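Local atomic coordinates of D-mannose isomerase (Marinomonas mediterranea, PDB entry 5X32), a protein that catalyses the reversible isomerization of D-mannose to D-fructose and, less efficiently, also isomerizes D-lyxose. Residues Y113-V118 and D142-H147; V135-T140 and P193-R198; R88-S91 and G95-W98. All coordinates share one frame; numbering follows the deposited sequence.

Interaction 1 of 3, residues Y113-V118 and D142-H147; sequences YGLAFV and DLLETH. With PO4 (phosphate ion), chain C.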
ATOM      1  N   TYR A 113      -2.575  -9.755   5.868  1.00 46.32           N
ATOM      2  CA  TYR A 113      -2.348  -8.367   5.476  1.00 47.96           C
ATOM      3  C   TYR A 113      -1.377  -7.648   6.441  1.00 51.90           C
ATOM      4  O   TYR A 113      -0.357  -7.040   6.030  1.00 47.93           O
ATOM      5  CB  TYR A 113      -3.702  -7.653   5.441  1.00 52.60           C
ATOM      6  CG  TYR A 113      -3.710  -6.246   4.877  1.00 58.87           C
ATOM      7  CD1 TYR A 113      -3.432  -5.145   5.683  1.00 55.10           C
ATOM      8  CD2 TYR A 113      -4.041  -6.011   3.552  1.00 58.24           C
ATOM      9  CE1 TYR A 113      -3.445  -3.872   5.169  1.00 54.50           C
ATOM     10  CE2 TYR A 113      -4.062  -4.734   3.037  1.00 59.87           C
ATOM     11  CZ  TYR A 113      -3.763  -3.673   3.847  1.00 53.19           C
ATOM     12  OH  TYR A 113      -3.783  -2.407   3.337  1.00 55.30           O
ATOM     13  N   GLY A 114      -1.673  -7.796   7.733  1.00 51.26           N
ATOM     14  CA  GLY A 114      -0.848  -7.262   8.792  1.00 48.44           C
ATOM     15  C   GLY A 114       0.562  -7.802   8.716  1.00 49.02           C
ATOM     16  O   GLY A 114       1.525  -7.042   8.750  1.00 42.11           O
ATOM     17  N   LEU A 115       0.689  -9.117   8.588  1.00 53.11           N
ATOM     18  CA  LEU A 115       2.009  -9.741   8.524  1.00 57.42           C
ATOM     19  C   LEU A 115       2.834  -9.198   7.345  1.00 56.96           C
ATOM     20  O   LEU A 115       4.039  -8.955   7.481  1.00 55.44           O
ATOM     21  CB  LEU A 115       1.867 -11.263   8.431  1.00 60.32           C
ATOM     22  CG  LEU A 115       1.484 -11.988   9.729  1.00 57.90           C
ATOM     23  CD1 LEU A 115       1.486 -13.490   9.497  1.00 56.90           C
ATOM     24  CD2 LEU A 115       2.388 -11.612  10.903  1.00 54.43           C
ATOM     25  N   ALA A 116       2.176  -8.983   6.206  1.00 51.73           N
ATOM     26  CA  ALA A 116       2.854  -8.388   5.062  1.00 56.35           C
ATOM     27  C   ALA A 116       3.411  -7.043   5.478  1.00 48.54           C
ATOM     28  O   ALA A 116       4.588  -6.764   5.270  1.00 51.31           O
ATOM     29  CB  ALA A 116       1.908  -8.247   3.845  1.00 50.61           C
ATOM     30  N   PHE A 117       2.599  -6.219   6.123  1.00 51.12           N
ATOM     31  CA  PHE A 117       3.129  -4.901   6.462  1.00 50.91           C
ATOM     32  C   PHE A 117       4.195  -4.972   7.569  1.00 53.86           C
ATOM     33  O   PHE A 117       5.075  -4.099   7.658  1.00 49.80           O
ATOM     34  CB  PHE A 117       2.003  -3.947   6.832  1.00 50.51           C
ATOM     35  CG  PHE A 117       1.460  -3.205   5.653  1.00 45.99           C
ATOM     36  CD1 PHE A 117       2.216  -2.226   5.040  1.00 44.07           C
ATOM     37  CD2 PHE A 117       0.200  -3.487   5.153  1.00 50.43           C
ATOM     38  CE1 PHE A 117       1.733  -1.547   3.935  1.00 48.00           C
ATOM     39  CE2 PHE A 117      -0.292  -2.809   4.044  1.00 54.75           C
ATOM     40  CZ  PHE A 117       0.476  -1.830   3.442  1.00 51.58           C
ATOM     41  N   VAL A 118       4.143  -6.026   8.387  1.00 56.57           N
ATOM     42  CA  VAL A 118       5.170  -6.258   9.392  1.00 50.91           C
ATOM     43  C   VAL A 118       6.509  -6.538   8.689  1.00 53.59           C
ATOM     44  O   VAL A 118       7.546  -5.945   9.041  1.00 53.09           O
ATOM     45  CB  VAL A 118       4.798  -7.427  10.334  1.00 57.66           C
ATOM     46  CG1 VAL A 118       6.009  -7.863  11.170  1.00 51.77           C
ATOM     47  CG2 VAL A 118       3.680  -7.009  11.269  1.00 56.72           C
ATOM     48  N   ASP A 142       8.634 -17.131   8.170  1.00 68.43           N
ATOM     49  CA  ASP A 142       8.353 -18.519   8.505  1.00 70.08           C
ATOM     50  C   ASP A 142       7.057 -18.653   9.277  1.00 70.57           C
ATOM     51  O   ASP A 142       6.336 -19.642   9.081  1.00 71.32           O
ATOM     52  CB  ASP A 142       9.506 -19.155   9.293  1.00 71.52           C
ATOM     53  CG  ASP A 142      10.855 -18.887   8.669  1.00 83.49           C
ATOM     54  OD1 ASP A 142      11.058 -19.255   7.484  1.00 87.56           O
ATOM     55  OD2 ASP A 142      11.743 -18.407   9.396  1.00 82.66           O
ATOM     56  N   LEU A 143       6.697 -17.619  10.042  1.00 67.11           N
ATOM     57  CA  LEU A 143       5.399 -17.609  10.690  1.00 62.74           C
ATOM     58  C   LEU A 143       4.329 -17.752   9.624  1.00 72.54           C
ATOM     59  O   LEU A 143       3.359 -18.498   9.789  1.00 73.35           O
ATOM     60  CB  LEU A 143       5.207 -16.324  11.476  1.00 63.10           C
ATOM     61  CG  LEU A 143       3.804 -16.090  12.028  1.00 66.81           C
ATOM     62  CD1 LEU A 143       3.420 -17.131  13.052  1.00 71.95           C
ATOM     63  CD2 LEU A 143       3.738 -14.718  12.665  1.00 64.97           C
ATOM     64  N   LEU A 144       4.585 -17.134   8.477  1.00 69.91           N
ATOM     65  CA  LEU A 144       3.596 -17.082   7.427  1.00 73.11           C
ATOM     66  C   LEU A 144       3.606 -18.431   6.745  1.00 69.11           C
ATOM     67  O   LEU A 144       2.545 -19.045   6.540  1.00 68.29           O
ATOM     68  CB  LEU A 144       3.954 -15.935   6.479  1.00 72.73           C
ATOM     69  CG  LEU A 144       3.293 -14.585   6.753  1.00 64.77           C
ATOM     70  CD1 LEU A 144       4.088 -13.476   6.121  1.00 57.76           C
ATOM     71  CD2 LEU A 144       1.876 -14.597   6.186  1.00 63.91           C
ATOM     72  N   GLU A 145       4.816 -18.952   6.545  1.00 66.30           N
ATOM     73  CA  GLU A 145       4.975 -20.223   5.852  1.00 71.63           C
ATOM     74  C   GLU A 145       4.232 -21.303   6.611  1.00 69.96           C
ATOM     75  O   GLU A 145       3.506 -22.119   6.031  1.00 64.68           O
ATOM     76  CB  GLU A 145       6.458 -20.581   5.697  1.00 69.38           C
ATOM     77  CG  GLU A 145       6.765 -21.405   4.448  1.00 67.30           C
ATOM     78  CD  GLU A 145       6.420 -20.684   3.145  1.00 79.67           C
ATOM     79  OE1 GLU A 145       6.358 -21.367   2.094  1.00 79.96           O
ATOM     80  OE2 GLU A 145       6.223 -19.440   3.157  1.00 77.35           O
ATOM     81  N   THR A 146       4.420 -21.274   7.927  1.00 74.45           N
ATOM     82  CA  THR A 146       3.847 -22.256   8.823  1.00 67.91           C
ATOM     83  C   THR A 146       2.337 -22.125   8.887  1.00 68.44           C
ATOM     84  O   THR A 146       1.627 -23.125   8.948  1.00 72.73           O
ATOM     85  CB  THR A 146       4.419 -22.119  10.212  1.00 67.33           C
ATOM     86  OG1 THR A 146       5.819 -22.397  10.165  1.00 71.45           O
ATOM     87  CG2 THR A 146       3.733 -23.075  11.166  1.00 75.22           C
ATOM     88  N   HIS A 147       1.829 -20.898   8.874  1.00 66.18           N
ATOM     89  CA  HIS A 147       0.411 -20.757   9.176  1.00 65.89           C
ATOM     90  C   HIS A 147      -0.462 -20.267   8.016  1.00 63.52           C
ATOM     91  O   HIS A 147      -1.654 -20.562   7.986  1.00 68.04           O
ATOM     92  CB  HIS A 147       0.234 -19.836  10.388  1.00 69.51           C
ATOM     93  CG  HIS A 147       0.709 -20.426  11.683  1.00 70.20           C
ATOM     94  ND1 HIS A 147       1.845 -19.988  12.331  1.00 77.72           N
ATOM     95  CD2 HIS A 147       0.158 -21.362  12.492  1.00 69.68           C
ATOM     96  CE1 HIS A 147       2.001 -20.664  13.457  1.00 74.99           C
ATOM     97  NE2 HIS A 147       0.987 -21.501  13.579  1.00 74.41           N
TER
HETATM   98  P   PO4 C 401      -5.144  -1.625  -0.005  1.00 84.04           P
HETATM   99  O1  PO4 C 401      -5.544  -3.084  -0.052  1.00 72.41           O
HETATM  100  O2  PO4 C 401      -6.385  -0.763  -0.175  1.00 73.69           O
HETATM  101  O3  PO4 C 401      -4.156  -1.248  -1.097  1.00 69.96           O
HETATM  102  O4  PO4 C 401      -4.483  -1.411   1.334  1.00 72.61           O

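Interaction 2 of 3, residues V135-T140 and P193-R198; sequences VWIEVT and PKYLDR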
ATOM      1  N   VAL A 135      16.991 -10.972  10.347  1.00 71.06           N
ATOM      2  CA  VAL A 135      16.468 -12.112  11.093  1.00 73.16           C
ATOM      3  C   VAL A 135      14.965 -11.986  11.326  1.00 71.04           C
ATOM      4  O   VAL A 135      14.227 -12.955  11.120  1.00 72.02           O
ATOM      5  CB  VAL A 135      17.176 -12.286  12.468  1.00 74.95           C
ATOM      6  CG1 VAL A 135      16.450 -13.316  13.323  1.00 65.46           C
ATOM      7  CG2 VAL A 135      18.646 -12.668  12.288  1.00 65.47           C
ATOM      8  N   TRP A 136      14.512 -10.795  11.728  1.00 67.55           N
ATOM      9  CA  TRP A 136      13.087 -10.555  11.962  1.00 63.04           C
ATOM     10  C   TRP A 136      12.270 -10.881  10.711  1.00 67.11           C
ATOM     11  O   TRP A 136      11.246 -11.572  10.780  1.00 65.73           O
ATOM     12  CB  TRP A 136      12.856  -9.109  12.357  1.00 63.27           C
ATOM     13  CG  TRP A 136      13.516  -8.729  13.617  1.00 71.56           C
ATOM     14  CD1 TRP A 136      13.934  -9.568  14.601  1.00 66.71           C
ATOM     15  CD2 TRP A 136      13.847  -7.400  14.050  1.00 72.05           C
ATOM     16  NE1 TRP A 136      14.495  -8.849  15.625  1.00 71.78           N
ATOM     17  CE2 TRP A 136      14.458  -7.517  15.314  1.00 69.35           C
ATOM     18  CE3 TRP A 136      13.679  -6.126  13.494  1.00 65.59           C
ATOM     19  CZ2 TRP A 136      14.907  -6.413  16.033  1.00 61.41           C
ATOM     20  CZ3 TRP A 136      14.132  -5.026  14.210  1.00 66.62           C
ATOM     21  CH2 TRP A 136      14.738  -5.178  15.465  1.00 64.24           C
ATOM     22  N   ILE A 137      12.763 -10.422   9.565  1.00 65.44           N
ATOM     23  CA  ILE A 137      12.095 -10.680   8.301  1.00 66.72           C
ATOM     24  C   ILE A 137      11.972 -12.180   8.165  1.00 70.84           C
ATOM     25  O   ILE A 137      10.873 -12.753   7.952  1.00 66.69           O
ATOM     26  CB  ILE A 137      12.895 -10.119   7.106  1.00 63.07           C
ATOM     27  CG1 ILE A 137      12.955  -8.593   7.148  1.00 60.67           C
ATOM     28  CG2 ILE A 137      12.313 -10.619   5.798  1.00 60.00           C
ATOM     29  CD1 ILE A 137      13.899  -8.011   6.143  1.00 60.36           C
ATOM     30  N   GLU A 138      13.117 -12.808   8.418  1.00 70.35           N
ATOM     31  CA  GLU A 138      13.264 -14.243   8.250  1.00 73.88           C
ATOM     32  C   GLU A 138      12.306 -14.952   9.203  1.00 70.16           C
ATOM     33  O   GLU A 138      11.681 -15.945   8.818  1.00 67.03           O
ATOM     34  CB  GLU A 138      14.727 -14.641   8.467  1.00 73.10           C
ATOM     35  CG  GLU A 138      15.009 -16.092   8.758  1.00 76.10           C
ATOM     36  CD  GLU A 138      16.489 -16.319   9.086  1.00 87.40           C
ATOM     37  OE1 GLU A 138      17.365 -15.592   8.552  1.00 79.80           O
ATOM     38  OE2 GLU A 138      16.771 -17.201   9.925  1.00 95.17           O
ATOM     39  N   VAL A 139      12.150 -14.413  10.417  1.00 62.01           N
ATOM     40  CA  VAL A 139      11.250 -15.044  11.376  1.00 62.49           C
ATOM     41  C   VAL A 139       9.823 -14.941  10.865  1.00 67.95           C
ATOM     42  O   VAL A 139       9.090 -15.934  10.813  1.00 67.74           O
ATOM     43  CB  VAL A 139      11.286 -14.396  12.777  1.00 66.26           C
ATOM     44  CG1 VAL A 139      10.203 -15.033  13.674  1.00 53.04           C
ATOM     45  CG2 VAL A 139      12.668 -14.498  13.409  1.00 60.47           C
ATOM     46  N   THR A 140       9.451 -13.733  10.441  1.00 67.30           N
ATOM     47  CA  THR A 140       8.063 -13.456  10.105  1.00 64.41           C
ATOM     48  C   THR A 140       7.650 -14.247   8.879  1.00 62.53           C
ATOM     49  O   THR A 140       6.547 -14.826   8.828  1.00 61.37           O
ATOM     50  CB  THR A 140       7.849 -11.960   9.884  1.00 65.89           C
ATOM     51  OG1 THR A 140       8.353 -11.254  11.026  1.00 67.44           O
ATOM     52  CG2 THR A 140       6.365 -11.655   9.719  1.00 61.20           C
ATOM     53  N   PRO A 193      17.165 -14.275  -2.490  1.00 67.45           N
ATOM     54  CA  PRO A 193      16.359 -14.563  -3.689  1.00 69.55           C
ATOM     55  C   PRO A 193      15.107 -15.410  -3.439  1.00 69.25           C
ATOM     56  O   PRO A 193      14.251 -15.553  -4.325  1.00 74.18           O
ATOM     57  CB  PRO A 193      17.344 -15.308  -4.592  1.00 69.90           C
ATOM     58  CG  PRO A 193      18.295 -15.946  -3.663  1.00 69.65           C
ATOM     59  CD  PRO A 193      18.443 -15.002  -2.499  1.00 71.43           C
ATOM     60  N   LYS A 194      15.015 -15.952  -2.232  1.00 67.64           N
ATOM     61  CA  LYS A 194      13.855 -16.702  -1.762  1.00 69.60           C
ATOM     62  C   LYS A 194      12.615 -15.814  -1.869  1.00 69.13           C
ATOM     63  O   LYS A 194      11.539 -16.206  -2.366  1.00 65.37           O
ATOM     64  CB  LYS A 194      14.100 -17.133  -0.308  1.00 70.76           C
ATOM     65  CG  LYS A 194      13.000 -17.903   0.402  1.00 67.95           C
ATOM     66  CD  LYS A 194      13.396 -18.041   1.872  1.00 74.09           C
ATOM     67  CE  LYS A 194      13.395 -19.482   2.344  1.00 81.87           C
ATOM     68  NZ  LYS A 194      14.103 -19.614   3.653  1.00 85.46           N
ATOM     69  N   TYR A 195      12.791 -14.604  -1.361  1.00 62.99           N
ATOM     70  CA  TYR A 195      11.728 -13.642  -1.280  1.00 64.79           C
ATOM     71  C   TYR A 195      11.257 -13.185  -2.651  1.00 69.41           C
ATOM     72  O   TYR A 195      10.054 -13.153  -2.922  1.00 66.28           O
ATOM     73  CB  TYR A 195      12.202 -12.458  -0.458  1.00 64.17           C
ATOM     74  CG  TYR A 195      12.579 -12.805   0.964  1.00 65.05           C
ATOM     75  CD1 TYR A 195      11.822 -13.708   1.702  1.00 63.49           C
ATOM     76  CD2 TYR A 195      13.682 -12.216   1.574  1.00 63.53           C
ATOM     77  CE1 TYR A 195      12.151 -14.011   3.004  1.00 62.84           C
ATOM     78  CE2 TYR A 195      14.016 -12.512   2.875  1.00 62.36           C
ATOM     79  CZ  TYR A 195      13.248 -13.409   3.590  1.00 64.47           C
ATOM     80  OH  TYR A 195      13.572 -13.701   4.897  1.00 66.23           O
ATOM     81  N   LEU A 196      12.208 -12.858  -3.521  1.00 70.26           N
ATOM     82  CA  LEU A 196      11.874 -12.455  -4.878  1.00 64.18           C
ATOM     83  C   LEU A 196      11.133 -13.584  -5.572  1.00 66.00           C
ATOM     84  O   LEU A 196      10.189 -13.331  -6.331  1.00 68.54           O
ATOM     85  CB  LEU A 196      13.124 -12.046  -5.658  1.00 62.01           C
ATOM     86  CG  LEU A 196      12.902 -11.632  -7.114  1.00 71.68           C
ATOM     87  CD1 LEU A 196      11.840 -10.556  -7.219  1.00 73.21           C
ATOM     88  CD2 LEU A 196      14.203 -11.126  -7.717  1.00 74.49           C
ATOM     89  N   ASP A 197      11.525 -14.829  -5.301  1.00 61.63           N
ATOM     90  CA  ASP A 197      10.850 -15.948  -5.955  1.00 65.68           C
ATOM     91  C   ASP A 197       9.400 -16.071  -5.474  1.00 66.47           C
ATOM     92  O   ASP A 197       8.470 -16.332  -6.267  1.00 64.63           O
ATOM     93  CB  ASP A 197      11.610 -17.248  -5.711  1.00 69.08           C
ATOM     94  CG  ASP A 197      12.924 -17.307  -6.481  1.00 82.74           C
ATOM     95  OD1 ASP A 197      13.093 -16.516  -7.440  1.00 81.16           O
ATOM     96  OD2 ASP A 197      13.807 -18.115  -6.101  1.00 87.24           O
ATOM     97  N   ARG A 198       9.182 -15.814  -4.191  1.00 65.66           N
ATOM     98  CA  ARG A 198       7.816 -15.869  -3.677  1.00 68.97           C
ATOM     99  C   ARG A 198       6.984 -14.692  -4.255  1.00 68.41           C
ATOM    100  O   ARG A 198       5.814 -14.861  -4.634  1.00 60.65           O
ATOM    101  CB  ARG A 198       7.824 -15.867  -2.144  1.00 60.60           C
ATOM    102  CG  ARG A 198       6.459 -15.938  -1.511  1.00 64.19           C
ATOM    103  CD  ARG A 198       5.636 -17.095  -2.027  1.00 68.01           C
ATOM    104  NE  ARG A 198       6.283 -18.392  -1.842  1.00 71.33           N
ATOM    105  CZ  ARG A 198       6.131 -19.149  -0.756  1.00 75.56           C
ATOM    106  NH1 ARG A 198       5.374 -18.736   0.251  1.00 73.26           N
ATOM    107  NH2 ARG A 198       6.749 -20.311  -0.662  1.00 74.99           N
TER

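Interaction 3 of 3, residues R88-S91 and G95-W98; sequences RHQS and GYVW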
ATOM      1  N   ARG A  88       4.890  -3.824  21.951  1.00 61.64           N
ATOM      2  CA  ARG A  88       3.470  -3.674  22.218  1.00 53.44           C
ATOM      3  C   ARG A  88       2.649  -4.544  21.281  1.00 58.63           C
ATOM      4  O   ARG A  88       1.694  -5.195  21.724  1.00 54.52           O
ATOM      5  CB  ARG A  88       3.053  -2.208  22.098  1.00 50.67           C
ATOM      6  CG  ARG A  88       1.603  -1.974  22.404  1.00 50.35           C
ATOM      7  CD  ARG A  88       1.215  -2.646  23.680  1.00 50.42           C
ATOM      8  NE  ARG A  88      -0.171  -2.399  24.051  1.00 51.81           N
ATOM      9  CZ  ARG A  88      -1.134  -3.283  23.827  1.00 54.84           C
ATOM     10  NH1 ARG A  88      -0.828  -4.438  23.244  1.00 55.30           N
ATOM     11  NH2 ARG A  88      -2.386  -3.026  24.188  1.00 55.30           N
ATOM     12  N   HIS A  89       2.999  -4.537  19.992  1.00 58.33           N
ATOM     13  CA  HIS A  89       2.210  -5.265  19.002  1.00 56.14           C
ATOM     14  C   HIS A  89       2.583  -6.732  18.956  1.00 62.19           C
ATOM     15  O   HIS A  89       1.704  -7.597  18.812  1.00 61.45           O
ATOM     16  CB  HIS A  89       2.347  -4.651  17.593  1.00 49.69           C
ATOM     17  CG  HIS A  89       1.395  -3.529  17.342  1.00 45.68           C
ATOM     18  ND1 HIS A  89       0.058  -3.733  17.087  1.00 50.45           N
ATOM     19  CD2 HIS A  89       1.586  -2.190  17.306  1.00 48.66           C
ATOM     20  CE1 HIS A  89      -0.539  -2.565  16.918  1.00 53.56           C
ATOM     21  NE2 HIS A  89       0.366  -1.613  17.049  1.00 47.04           N
ATOM     22  N   GLN A  90       3.879  -7.019  19.075  1.00 61.10           N
ATOM     23  CA  GLN A  90       4.323  -8.399  18.926  1.00 66.88           C
ATOM     24  C   GLN A  90       4.031  -9.161  20.201  1.00 65.98           C
ATOM     25  O   GLN A  90       4.752  -9.040  21.186  1.00 62.27           O
ATOM     26  CB  GLN A  90       5.812  -8.499  18.620  1.00 70.59           C
ATOM     27  CG  GLN A  90       6.203  -9.875  18.081  1.00 69.16           C
ATOM     28  CD  GLN A  90       7.712 -10.076  18.021  1.00 76.95           C
ATOM     29  OE1 GLN A  90       8.493  -9.214  18.439  1.00 77.89           O
ATOM     30  NE2 GLN A  90       8.127 -11.212  17.483  1.00 82.03           N
ATOM     31  N   SER A  91       2.976  -9.960  20.153  1.00 68.54           N
ATOM     32  CA  SER A  91       2.575 -10.793  21.262  1.00 70.24           C
ATOM     33  C   SER A  91       3.270 -12.141  21.329  1.00 78.99           C
ATOM     34  O   SER A  91       4.026 -12.545  20.446  1.00 79.49           O
ATOM     35  CB  SER A  91       1.068 -11.041  21.242  1.00 67.77           C
ATOM     36  OG  SER A  91       0.727 -11.985  20.245  1.00 74.06           O
ATOM     37  N   GLY A  95       2.476 -13.749  16.832  1.00 75.97           N
ATOM     38  CA  GLY A  95       1.517 -13.009  16.034  1.00 75.19           C
ATOM     39  C   GLY A  95       1.515 -11.563  16.489  1.00 72.39           C
ATOM     40  O   GLY A  95       2.139 -11.235  17.496  1.00 66.99           O
ATOM     41  N   TYR A  96       0.817 -10.700  15.754  1.00 73.65           N
ATOM     42  CA  TYR A  96       0.785  -9.280  16.087  1.00 58.91           C
ATOM     43  C   TYR A  96      -0.616  -8.809  16.388  1.00 55.81           C
ATOM     44  O   TYR A  96      -1.570  -9.172  15.702  1.00 53.86           O
ATOM     45  CB  TYR A  96       1.379  -8.445  14.957  1.00 49.60           C
ATOM     46  CG  TYR A  96       2.872  -8.630  14.818  1.00 59.89           C
ATOM     47  CD1 TYR A  96       3.401  -9.795  14.260  1.00 57.88           C
ATOM     48  CD2 TYR A  96       3.755  -7.645  15.242  1.00 56.44           C
ATOM     49  CE1 TYR A  96       4.765  -9.974  14.129  1.00 55.73           C
ATOM     50  CE2 TYR A  96       5.125  -7.813  15.109  1.00 59.64           C
ATOM     51  CZ  TYR A  96       5.624  -8.981  14.548  1.00 56.27           C
ATOM     52  OH  TYR A  96       6.984  -9.157  14.409  1.00 55.30           O
ATOM     53  N   VAL A  97      -0.726  -8.008  17.443  1.00 56.32           N
ATOM     54  CA  VAL A  97      -1.993  -7.411  17.830  1.00 55.37           C
ATOM     55  C   VAL A  97      -2.502  -6.514  16.681  1.00 53.94           C
ATOM     56  O   VAL A  97      -1.783  -5.636  16.186  1.00 51.40           O
ATOM     57  CB  VAL A  97      -1.840  -6.613  19.147  1.00 54.63           C
ATOM     58  CG1 VAL A  97      -3.137  -5.897  19.512  1.00 49.71           C
ATOM     59  CG2 VAL A  97      -1.412  -7.550  20.269  1.00 56.60           C
ATOM     60  N   TRP A  98      -3.724  -6.783  16.236  1.00 51.11           N
ATOM     61  CA  TRP A  98      -4.323  -6.091  15.098  1.00 54.30           C
ATOM     62  C   TRP A  98      -4.835  -4.735  15.550  1.00 58.68           C
ATOM     63  O   TRP A  98      -4.590  -3.710  14.898  1.00 56.90           O
ATOM     64  CB  TRP A  98      -5.434  -6.959  14.502  1.00 54.20           C
ATOM     65  CG  TRP A  98      -6.126  -6.460  13.264  1.00 58.72           C
ATOM     66  CD1 TRP A  98      -7.434  -6.057  13.149  1.00 54.68           C
ATOM     67  CD2 TRP A  98      -5.552  -6.323  11.958  1.00 56.76           C
ATOM     68  NE1 TRP A  98      -7.704  -5.704  11.858  1.00 54.92           N
ATOM     69  CE2 TRP A  98      -6.568  -5.852  11.103  1.00 55.80           C
ATOM     70  CE3 TRP A  98      -4.281  -6.562  11.427  1.00 51.61           C
ATOM     71  CZ2 TRP A  98      -6.350  -5.604   9.753  1.00 46.72           C
ATOM     72  CZ3 TRP A  98      -4.068  -6.307  10.088  1.00 52.22           C
ATOM     73  CH2 TRP A  98      -5.100  -5.831   9.266  1.00 55.30           C
TER

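Interaction 1 of 3, residues Y113-V118 and D142-H147
Leu115 lays its side chain alongside that of Leu144, and the two run antiparallel. Leu115 CD1 reaches the branch point of its partner, 3.5 Å from Leu144 CG. Further back, Leu115 CB lies 3.9 Å from Leu144 CD1, so stem and tip both take part. The CG of Leu115 is anti to the carbonyl carbon (chi1 -75°), which carries the branch across to the second helix; chi2 then sets the methyls. Leu115 CD2, the other methyl, meets Leu143 CD2 at 3.8 Å; these two leucines meet nearly perpendicular. No hydrogen bond spans the contact.

The two helices, 112-127 and 133-147, are consecutive in the alpha/alpha barrel of the N-acylglucosamine 2-epimerase family. Their backbones come nearest at Leu115 and Leu144, where the CA atoms are 7.6 Å apart. Met179 of helix 173-190 and Tyr156 of strand 155-160 also pack on Leu144. Replacing Leu144 by an alanine removes the branch, and a gap would probably open beside Leu115 CD1, leaving that methyl without its main partner in helix 133-147.

Leu143 also touches Trp164, whose ring stacks on His147. The imidazole is further held by a weak bond from His147 ND1 to Leu143 O within the helix. One turn of this helix also carries a bond from Thr146 OG1 to Asp142 O, with the hydroxyl above the carbonyl plane. On helix 112-127, the Tyr113 hydroxyl lies next to a bound phosphate, probably from the crystallisation liquor. The phosphate also bonds His178 NE2; its modelled distance to the Tyr113 hydroxyl is doubtfully short.

Interaction 2 of 3, residues V135-T140 and P193-R198
Within 193-198, Tyr195 alone makes the contact. Its chi1 of -61° sets CG anti to the carbonyl carbon, and the ring reaches out to helix 133-147 with its hydroxyl leading. The OH meets two residues there. Tyr195 OH lies 3.4 Å from both Ile137 CG2 and Glu138 CA, so it rests on the helix backbone as well as on a methyl.

Ile137 offers its branch methyl rather than its longer arm. With chi1 at -66° for CG1, Ile137 CG2 is the branch anti to the backbone N, and it sits 3.7 Å from Tyr195 CZ. The methyl approaches the ring obliquely. Glu138 holds an extended chain, and only its base takes part: Glu138 CB is 3.9 Å from Tyr195 OH.

Neighbouring helices of the alpha/alpha barrel fill in the surroundings. Tyr195 also packs on Ala186 and Thr190 of helix 173-190, and it meets Tyr141, next along helix 133-147, edge-to-face. Ile137 touches Tyr122 and Ser123 of helix 112-127. One turn along, Thr140 OG1 bonds back to Trp136 O, which also accepts from Thr140 N.

No hydrogen bond or salt bridge crosses between 135-140 and 193-198. The phenol oxygen meets carbon atoms on this side, so across these two segments the contact is van der Waals, without a polar bond.

Interaction 3 of 3, residues R88-S91 and G95-W98
Gln90 turns its CG away from its own backbone N (chi1 -164°), while Tyr96 swings its ring beside its backbone N (chi1 -70°). These two torsions lay the glutamine chain over one face of the tyrosine. Their residues form a single antiparallel bridge, a non-hydrogen-bonded pair, where the chain leaves helix 72-89 and doubles back toward strand 99-101. Gln90 CG makes a CH-pi contact 4.1 Å from the centroid of the Tyr96 ring. The amide of Gln90 lies almost parallel to that ring. Beyond it, Tyr96 OH is hydrogen-bonded to Tyr122 OH of helix 112-127.

Backbone bonds flank the bridge. Val97 N gives a nearly straight bond to His89 O, 2.8 Å long (172° at the hydrogen). The same oxygen receives a CA-H contact from Tyr96. His89 pays the bond back with its side chain: His89 ND1 donates to Val97 O at 2.8 Å, close to the imidazole plane. Its other nitrogen, NE2, bonds to Ser55 OG, so both nitrogens have a partner, the second a weak one.

Val97 CG2 packs at the helix end, 3.4 Å from His89 O. Arg88 passes obliquely by this methyl, its guanidinium bonded to Asn105 and Gly102. On the far side of the bridge, Gly95 O takes two bonds from one residue: Ser91 N arrives almost in line with the C=O at 3.1 Å, and Ser91 OG comes from above the carbonyl plane at 3.2 Å.

In the fold
From the N terminus, interaction 3 comes first. It closes a short loop of three residues at the end of helix 72-89, before strand 99-101. Interaction 1 opens afterwards, on helix 112-127, and closes on the next helix, 133-147, within one helical hairpin. Interaction 2 starts inside that span and closes on helix 193-212, so interactions 1 and 2 cross along the chain. Both use helix 133-147, and the salt bridge from Glu145 OE1 to Arg198 NH2 joins them. Tyr96 and Trp98 of interaction 3 pack on helix 112-127 at Leu115, Val118 and Gly114. The three contacts thus tie the loop at a helix end to neighbouring helices of the barrel.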